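Local coordinates for protein prolyl 4-hydroxylase (Phytophthora capsici LT1534, PDB 6IUQ) that probably hydroxylates proline residues of protein substrates at the 4-position, as an iron(II)- and 2-oxoglutarate-dependent oxygenase, at residues 109-121 with 132-144. Sequence-based numbering, arbitrary orientation.
Sequences ELDALFHSTELLQ and LQFSTSDRTLKLQ
R139 reaches from the start of its strand to the C-terminal end of helix 109-115, where NH1 donates to the F114 carbonyl O over 2.8 Å. The oxygen lies near the guanidinium plane and the nitrogen in the carbonyl plane, although the N-H...O angle of 135° is bent. Arginine suits this place because its second amino group can serve another carbonyl: NH2 makes a weak bond to F134 O, so that two carbonyls limit the turning of the group. R139 CD lies over one face of the F114 ring, offset toward the rim, and the bend past it at chi3 (55°) turns the guanidinium toward F114 O; T136 CG2 sits over the guanidinium.

The flat F114 ring also takes L141 CB at its edge, 4.1 Å from F114 CD1. L141 CD1 goes instead to the helix backbone, 3.8 Å from F114 CA. Farther along, L110 and L143 meet tip to tip, CD1 to CD1 at 3.9 Å, their branched apolar ends filling the buried helix-sheet interface. Helix 109-115 thus runs roughly antiparallel to strand segment 139-144, axes at 152°, against the major sheet of the family's double-stranded beta-helix core; R139, L141 and L143, alternate residues, all point toward it.

Beyond the turn, L120 puts CD1 near R139 NH2 and both methyls against Q133 O. Its CB touches F134 CE2 at 3.6 Å, and its CD2 lies 4.0 Å from L132 CB. T117 CB lies at the edge of the F134 ring, while its OG1 accepts from Q121 NE2.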
ATOM      1  N   GLU A 109      21.364  -3.388   9.149  1.00 24.78           N
ATOM      2  CA  GLU A 109      20.186  -4.222   8.967  1.00 24.69           C
ATOM      3  C   GLU A 109      19.269  -3.624   7.902  1.00 22.14           C
ATOM      4  O   GLU A 109      18.640  -4.353   7.133  1.00 17.93           O
ATOM      5  CB  GLU A 109      19.427  -4.418  10.289  1.00 22.05           C
ATOM      6  CG  GLU A 109      20.249  -5.094  11.377  1.00 23.09           C
ATOM      7  CD  GLU A 109      20.878  -6.410  10.911  1.00 29.26           C
ATOM      8  OE1 GLU A 109      20.220  -7.189  10.177  1.00 26.29           O
ATOM      9  OE2 GLU A 109      22.052  -6.659  11.269  1.00 29.89           O
ATOM     10  N   LEU A 110      19.172  -2.301   7.859  1.00 23.59           N
ATOM     11  CA  LEU A 110      18.361  -1.678   6.815  1.00 24.42           C
ATOM     12  C   LEU A 110      19.042  -1.834   5.461  1.00 26.67           C
ATOM     13  O   LEU A 110      18.367  -2.008   4.453  1.00 24.70           O
ATOM     14  CB  LEU A 110      18.099  -0.210   7.127  1.00 21.60           C
ATOM     15  CG  LEU A 110      17.095   0.039   8.255  1.00 28.32           C
ATOM     16  CD1 LEU A 110      17.065   1.521   8.653  1.00 24.68           C
ATOM     17  CD2 LEU A 110      15.701  -0.451   7.850  1.00 17.97           C
ATOM     18  N   ASP A 111      20.377  -1.804   5.440  1.00 26.61           N
ATOM     19  CA  ASP A 111      21.121  -1.982   4.199  1.00 23.54           C
ATOM     20  C   ASP A 111      20.935  -3.405   3.673  1.00 23.16           C
ATOM     21  O   ASP A 111      20.673  -3.610   2.495  1.00 26.40           O
ATOM     22  CB  ASP A 111      22.605  -1.672   4.415  1.00 29.16           C
ATOM     23  CG  ASP A 111      23.399  -1.610   3.109  1.00 35.89           C
ATOM     24  OD1 ASP A 111      22.794  -1.725   2.012  1.00 35.16           O
ATOM     25  OD2 ASP A 111      24.639  -1.431   3.183  1.00 42.45           O
ATOM     26  N   ALA A 112      21.059  -4.389   4.551  1.00 22.53           N
ATOM     27  CA  ALA A 112      20.792  -5.779   4.196  1.00 23.90           C
ATOM     28  C   ALA A 112      19.348  -5.994   3.744  1.00 24.23           C
ATOM     29  O   ALA A 112      19.079  -6.814   2.865  1.00 22.96           O
ATOM     30  CB  ALA A 112      21.103  -6.692   5.370  1.00 24.85           C
ATOM     31  N   LEU A 113      18.408  -5.272   4.342  1.00 20.63           N
ATOM     32  CA  LEU A 113      17.029  -5.406   3.889  1.00 23.32           C
ATOM     33  C   LEU A 113      16.918  -4.808   2.495  1.00 21.32           C
ATOM     34  O   LEU A 113      16.241  -5.352   1.650  1.00 15.89           O
ATOM     35  CB  LEU A 113      16.036  -4.740   4.841  1.00 19.43           C
ATOM     36  CG  LEU A 113      14.571  -4.943   4.409  1.00 23.61           C
ATOM     37  CD1 LEU A 113      14.278  -6.412   4.087  1.00 21.96           C
ATOM     38  CD2 LEU A 113      13.591  -4.430   5.457  1.00 15.29           C
ATOM     39  N   PHE A 114      17.619  -3.710   2.247  1.00 21.74           N
ATOM     40  CA  PHE A 114      17.570  -3.096   0.926  1.00 25.29           C
ATOM     41  C   PHE A 114      18.088  -4.049  -0.152  1.00 22.47           C
ATOM     42  O   PHE A 114      17.547  -4.098  -1.236  1.00 21.05           O
ATOM     43  CB  PHE A 114      18.373  -1.797   0.890  1.00 26.84           C
ATOM     44  CG  PHE A 114      18.413  -1.153  -0.472  1.00 29.59           C
ATOM     45  CD1 PHE A 114      17.439  -0.235  -0.844  1.00 30.44           C
ATOM     46  CD2 PHE A 114      19.419  -1.462  -1.382  1.00 24.82           C
ATOM     47  CE1 PHE A 114      17.469   0.362  -2.098  1.00 30.48           C
ATOM     48  CE2 PHE A 114      19.445  -0.878  -2.639  1.00 25.06           C
ATOM     49  CZ  PHE A 114      18.473   0.037  -2.995  1.00 27.54           C
ATOM     50  N   HIS A 115      19.122  -4.813   0.165  1.00 24.52           N
ATOM     51  CA  HIS A 115      19.757  -5.705  -0.798  1.00 22.36           C
ATOM     52  C   HIS A 115      19.117  -7.080  -0.859  1.00 23.13           C
ATOM     53  O   HIS A 115      19.399  -7.876  -1.752  1.00 24.35           O
ATOM     54  CB  HIS A 115      21.249  -5.851  -0.463  1.00 26.24           C
ATOM     55  CG  HIS A 115      22.071  -4.673  -0.886  1.00 31.59           C
ATOM     56  ND1 HIS A 115      22.636  -3.796   0.013  1.00 35.41           N
ATOM     57  CD2 HIS A 115      22.412  -4.225  -2.119  1.00 26.47           C
ATOM     58  CE1 HIS A 115      23.301  -2.864  -0.650  1.00 34.03           C
ATOM     59  NE2 HIS A 115      23.176  -3.101  -1.943  1.00 28.13           N
ATOM     60  N   SER A 116      18.257  -7.375   0.098  1.00 23.69           N
ATOM     61  CA  SER A 116      17.577  -8.661   0.087  1.00 26.86           C
ATOM     62  C   SER A 116      16.669  -8.813  -1.135  1.00 26.24           C
ATOM     63  O   SER A 116      15.996  -7.867  -1.552  1.00 27.23           O
ATOM     64  CB  SER A 116      16.772  -8.839   1.372  1.00 26.62           C
ATOM     65  OG  SER A 116      15.815  -9.856   1.196  1.00 29.03           O
ATOM     66  N   THR A 117      16.661 -10.003  -1.721  1.00 25.08           N
ATOM     67  CA  THR A 117      15.796 -10.276  -2.864  1.00 28.21           C
ATOM     68  C   THR A 117      14.778 -11.369  -2.586  1.00 25.85           C
ATOM     69  O   THR A 117      14.184 -11.913  -3.530  1.00 26.38           O
ATOM     70  CB  THR A 117      16.596 -10.714  -4.101  1.00 31.60           C
ATOM     71  OG1 THR A 117      17.344 -11.896  -3.784  1.00 30.69           O
ATOM     72  CG2 THR A 117      17.511  -9.609  -4.567  1.00 25.27           C
ATOM     73  N   GLU A 118      14.586 -11.705  -1.311  1.00 24.49           N
ATOM     74  CA  GLU A 118      13.682 -12.798  -0.942  1.00 24.44           C
ATOM     75  C   GLU A 118      12.264 -12.504  -1.421  1.00 26.16           C
ATOM     76  O   GLU A 118      11.607 -13.361  -2.023  1.00 29.53           O
ATOM     77  CB  GLU A 118      13.710 -13.032   0.568  1.00 25.55           C
ATOM     78  CG  GLU A 118      14.713 -14.111   0.987  1.00 33.68           C
ATOM     79  CD  GLU A 118      16.150 -13.752   0.617  1.00 40.86           C
ATOM     80  OE1 GLU A 118      16.540 -12.573   0.813  1.00 37.21           O
ATOM     81  OE2 GLU A 118      16.890 -14.642   0.128  1.00 45.06           O
ATOM     82  N   LEU A 119      11.820 -11.272  -1.197  1.00 15.39           N
ATOM     83  CA  LEU A 119      10.502 -10.851  -1.608  1.00 24.85           C
ATOM     84  C   LEU A 119      10.353 -10.936  -3.121  1.00 26.76           C
ATOM     85  O   LEU A 119       9.394 -11.510  -3.621  1.00 24.06           O
ATOM     86  CB  LEU A 119      10.247  -9.433  -1.109  1.00 28.39           C
ATOM     87  CG  LEU A 119       8.851  -8.827  -1.153  1.00 32.46           C
ATOM     88  CD1 LEU A 119       7.781  -9.817  -0.660  1.00 32.14           C
ATOM     89  CD2 LEU A 119       8.883  -7.582  -0.289  1.00 26.30           C
ATOM     90  N   LEU A 120      11.325 -10.379  -3.841  1.00 26.08           N
ATOM     91  CA  LEU A 120      11.333 -10.431  -5.296  1.00 24.74           C
ATOM     92  C   LEU A 120      11.324 -11.863  -5.799  1.00 23.02           C
ATOM     93  O   LEU A 120      10.627 -12.162  -6.753  1.00 26.19           O
ATOM     94  CB  LEU A 120      12.554  -9.680  -5.856  1.00 27.96           C
ATOM     95  CG  LEU A 120      12.380  -8.163  -6.016  1.00 26.31           C
ATOM     96  CD1 LEU A 120      13.686  -7.473  -6.343  1.00 26.42           C
ATOM     97  CD2 LEU A 120      11.375  -7.890  -7.114  1.00 25.44           C
ATOM     98  N   GLN A 121      12.087 -12.747  -5.156  1.00 21.46           N
ATOM     99  CA  GLN A 121      12.175 -14.135  -5.601  1.00 25.16           C
ATOM    100  C   GLN A 121      10.837 -14.859  -5.428  1.00 25.36           C
ATOM    101  O   GLN A 121      10.360 -15.495  -6.355  1.00 23.36           O
ATOM    102  CB  GLN A 121      13.273 -14.894  -4.838  1.00 28.08           C
ATOM    103  CG  GLN A 121      14.710 -14.606  -5.267  1.00 27.87           C
ATOM    104  CD  GLN A 121      15.749 -15.354  -4.410  1.00 36.44           C
ATOM    105  OE1 GLN A 121      15.631 -16.556  -4.163  1.00 34.91           O
ATOM    106  NE2 GLN A 121      16.762 -14.632  -3.952  1.00 41.95           N
ATOM    107  N   LEU A 132       8.045  -8.504 -12.255  1.00 21.28           N
ATOM    108  CA  LEU A 132       8.749  -7.628 -11.325  1.00 24.66           C
ATOM    109  C   LEU A 132      10.240  -7.551 -11.671  1.00 26.88           C
ATOM    110  O   LEU A 132      10.805  -8.457 -12.279  1.00 29.76           O
ATOM    111  CB  LEU A 132       8.547  -8.107  -9.881  1.00 16.93           C
ATOM    112  CG  LEU A 132       7.094  -8.145  -9.408  1.00 23.04           C
ATOM    113  CD1 LEU A 132       7.000  -8.726  -8.010  1.00 24.47           C
ATOM    114  CD2 LEU A 132       6.415  -6.760  -9.481  1.00 19.27           C
ATOM    115  N   GLN A 133      10.869  -6.455 -11.279  1.00 30.36           N
ATOM    116  CA  GLN A 133      12.228  -6.180 -11.685  1.00 29.85           C
ATOM    117  C   GLN A 133      13.228  -6.247 -10.531  1.00 30.54           C
ATOM    118  O   GLN A 133      12.981  -5.724  -9.442  1.00 25.35           O
ATOM    119  CB  GLN A 133      12.291  -4.805 -12.340  1.00 35.90           C
ATOM    120  CG  GLN A 133      11.322  -4.588 -13.510  1.00 32.98           C
ATOM    121  CD  GLN A 133      11.756  -5.319 -14.751  1.00 35.22           C
ATOM    122  OE1 GLN A 133      11.171  -6.336 -15.128  1.00 44.44           O
ATOM    123  NE2 GLN A 133      12.803  -4.818 -15.391  1.00 37.59           N
ATOM    124  N   PHE A 134      14.375  -6.867 -10.794  1.00 32.27           N
ATOM    125  CA  PHE A 134      15.417  -7.016  -9.799  1.00 24.39           C
ATOM    126  C   PHE A 134      16.373  -5.824  -9.716  1.00 30.12           C
ATOM    127  O   PHE A 134      17.088  -5.648  -8.724  1.00 24.99           O
ATOM    128  CB  PHE A 134      16.189  -8.289 -10.075  1.00 25.52           C
ATOM    129  CG  PHE A 134      15.454  -9.535  -9.665  1.00 29.58           C
ATOM    130  CD1 PHE A 134      14.602 -10.175 -10.546  1.00 29.93           C
ATOM    131  CD2 PHE A 134      15.617 -10.066  -8.393  1.00 23.65           C
ATOM    132  CE1 PHE A 134      13.928 -11.336 -10.176  1.00 30.34           C
ATOM    133  CE2 PHE A 134      14.942 -11.226  -8.012  1.00 27.85           C
ATOM    134  CZ  PHE A 134      14.096 -11.860  -8.898  1.00 27.60           C
ATOM    135  N   SER A 135      16.372  -4.988 -10.743  1.00 27.87           N
ATOM    136  CA  SER A 135      17.288  -3.863 -10.773  1.00 29.24           C
ATOM    137  C   SER A 135      17.022  -2.944  -9.586  1.00 29.66           C
ATOM    138  O   SER A 135      15.881  -2.797  -9.158  1.00 35.57           O
ATOM    139  CB  SER A 135      17.164  -3.101 -12.099  1.00 26.87           C
ATOM    140  OG  SER A 135      17.774  -1.826 -11.993  1.00 38.29           O
ATOM    141  N   THR A 136      18.068  -2.327  -9.052  1.00 26.85           N
ATOM    142  CA  THR A 136      17.915  -1.509  -7.859  1.00 29.69           C
ATOM    143  C   THR A 136      17.181  -0.229  -8.200  1.00 38.84           C
ATOM    144  O   THR A 136      16.725   0.495  -7.313  1.00 42.58           O
ATOM    145  CB  THR A 136      19.269  -1.165  -7.199  1.00 34.07           C
ATOM    146  OG1 THR A 136      20.167  -0.629  -8.177  1.00 40.05           O
ATOM    147  CG2 THR A 136      19.898  -2.403  -6.557  1.00 32.20           C
ATOM    148  N   SER A 137      17.069   0.038  -9.495  1.00 38.85           N
ATOM    149  CA  SER A 137      16.350   1.204  -9.986  1.00 46.49           C
ATOM    150  C   SER A 137      14.841   1.007  -9.868  1.00 46.44           C
ATOM    151  O   SER A 137      14.084   1.981  -9.813  1.00 47.65           O
ATOM    152  CB  SER A 137      16.726   1.488 -11.445  1.00 48.86           C
ATOM    153  OG  SER A 137      18.060   1.958 -11.539  1.00 60.03           O
ATOM    154  N   ASP A 138      14.414  -0.257  -9.829  1.00 34.18           N
ATOM    155  CA  ASP A 138      12.999  -0.600  -9.853  1.00 34.25           C
ATOM    156  C   ASP A 138      12.478  -1.090  -8.492  1.00 37.52           C
ATOM    157  O   ASP A 138      11.512  -1.859  -8.418  1.00 32.27           O
ATOM    158  CB  ASP A 138      12.748  -1.663 -10.931  1.00 41.40           C
ATOM    159  CG  ASP A 138      13.268  -1.239 -12.310  1.00 48.61           C
ATOM    160  OD1 ASP A 138      13.359  -0.017 -12.580  1.00 52.28           O
ATOM    161  OD2 ASP A 138      13.606  -2.124 -13.124  1.00 53.43           O
ATOM    162  N   ARG A 139      13.146  -0.672  -7.423  1.00 34.35           N
ATOM    163  CA  ARG A 139      12.666  -0.903  -6.068  1.00 36.02           C
ATOM    164  C   ARG A 139      12.861   0.417  -5.331  1.00 33.28           C
ATOM    165  O   ARG A 139      13.793   1.170  -5.622  1.00 35.11           O
ATOM    166  CB  ARG A 139      13.415  -2.056  -5.360  1.00 21.97           C
ATOM    167  CG  ARG A 139      14.742  -1.616  -4.737  1.00 25.88           C
ATOM    168  CD  ARG A 139      15.576  -2.764  -4.193  1.00 25.74           C
ATOM    169  NE  ARG A 139      15.824  -3.795  -5.200  1.00 24.38           N
ATOM    170  CZ  ARG A 139      16.704  -4.780  -5.046  1.00 27.98           C
ATOM    171  NH1 ARG A 139      17.418  -4.840  -3.934  1.00 23.58           N
ATOM    172  NH2 ARG A 139      16.884  -5.700  -5.995  1.00 24.40           N
ATOM    173  N   THR A 140      11.962   0.709  -4.402  1.00 29.51           N
ATOM    174  CA  THR A 140      12.082   1.885  -3.551  1.00 27.85           C
ATOM    175  C   THR A 140      11.911   1.420  -2.135  1.00 25.99           C
ATOM    176  O   THR A 140      10.985   0.668  -1.852  1.00 28.04           O
ATOM    177  CB  THR A 140      11.002   2.969  -3.860  1.00 26.60           C
ATOM    178  OG1 THR A 140      11.240   3.557  -5.140  1.00 36.36           O
ATOM    179  CG2 THR A 140      10.999   4.063  -2.797  1.00 23.20           C
ATOM    180  N   LEU A 141      12.775   1.864  -1.236  1.00 25.68           N
ATOM    181  CA  LEU A 141      12.595   1.540   0.167  1.00 27.90           C
ATOM    182  C   LEU A 141      12.454   2.833   0.956  1.00 28.91           C
ATOM    183  O   LEU A 141      13.411   3.589   1.113  1.00 30.44           O
ATOM    184  CB  LEU A 141      13.766   0.699   0.679  1.00 31.04           C
ATOM    185  CG  LEU A 141      13.554  -0.061   1.984  1.00 33.71           C
ATOM    186  CD1 LEU A 141      14.300  -1.394   1.909  1.00 34.42           C
ATOM    187  CD2 LEU A 141      13.994   0.754   3.185  1.00 33.68           C
ATOM    188  N   LYS A 142      11.253   3.088   1.452  1.00 28.04           N
ATOM    189  CA  LYS A 142      10.976   4.343   2.143  1.00 29.14           C
ATOM    190  C   LYS A 142      10.711   4.116   3.642  1.00 33.27           C
ATOM    191  O   LYS A 142      10.005   3.182   4.027  1.00 29.14           O
ATOM    192  CB  LYS A 142       9.793   5.055   1.478  1.00 26.85           C
ATOM    193  CG  LYS A 142       9.437   6.404   2.081  1.00 36.36           C
ATOM    194  CD  LYS A 142       8.354   7.155   1.287  1.00 41.58           C
ATOM    195  CE  LYS A 142       6.922   6.730   1.683  1.00 46.99           C
ATOM    196  NZ  LYS A 142       6.568   6.924   3.137  1.00 38.22           N
ATOM    197  N   LEU A 143      11.312   4.958   4.480  1.00 30.23           N
ATOM    198  CA  LEU A 143      11.022   4.975   5.905  1.00 28.88           C
ATOM    199  C   LEU A 143      10.118   6.156   6.226  1.00 34.31           C
ATOM    200  O   LEU A 143      10.298   7.241   5.686  1.00 30.96           O
ATOM    201  CB  LEU A 143      12.304   5.057   6.725  1.00 30.88           C
ATOM    202  CG  LEU A 143      13.390   4.035   6.409  1.00 35.90           C
ATOM    203  CD1 LEU A 143      14.581   4.245   7.325  1.00 32.46           C
ATOM    204  CD2 LEU A 143      12.840   2.620   6.543  1.00 36.07           C
ATOM    205  N   GLN A 144       9.142   5.941   7.102  1.00 33.80           N
ATOM    206  CA  GLN A 144       8.205   6.994   7.448  1.00 32.41           C
ATOM    207  C   GLN A 144       7.930   7.054   8.940  1.00 34.94           C
ATOM    208  O   GLN A 144       7.613   6.042   9.564  1.00 32.94           O
ATOM    209  CB  GLN A 144       6.888   6.813   6.703  1.00 34.68           C
ATOM    210  CG  GLN A 144       5.826   7.816   7.121  1.00 47.13           C
ATOM    211  CD  GLN A 144       4.553   7.711   6.312  1.00 46.12           C
ATOM    212  OE1 GLN A 144       3.589   7.066   6.735  1.00 52.38           O
ATOM    213  NE2 GLN A 144       4.536   8.351   5.144  1.00 46.28           N
TER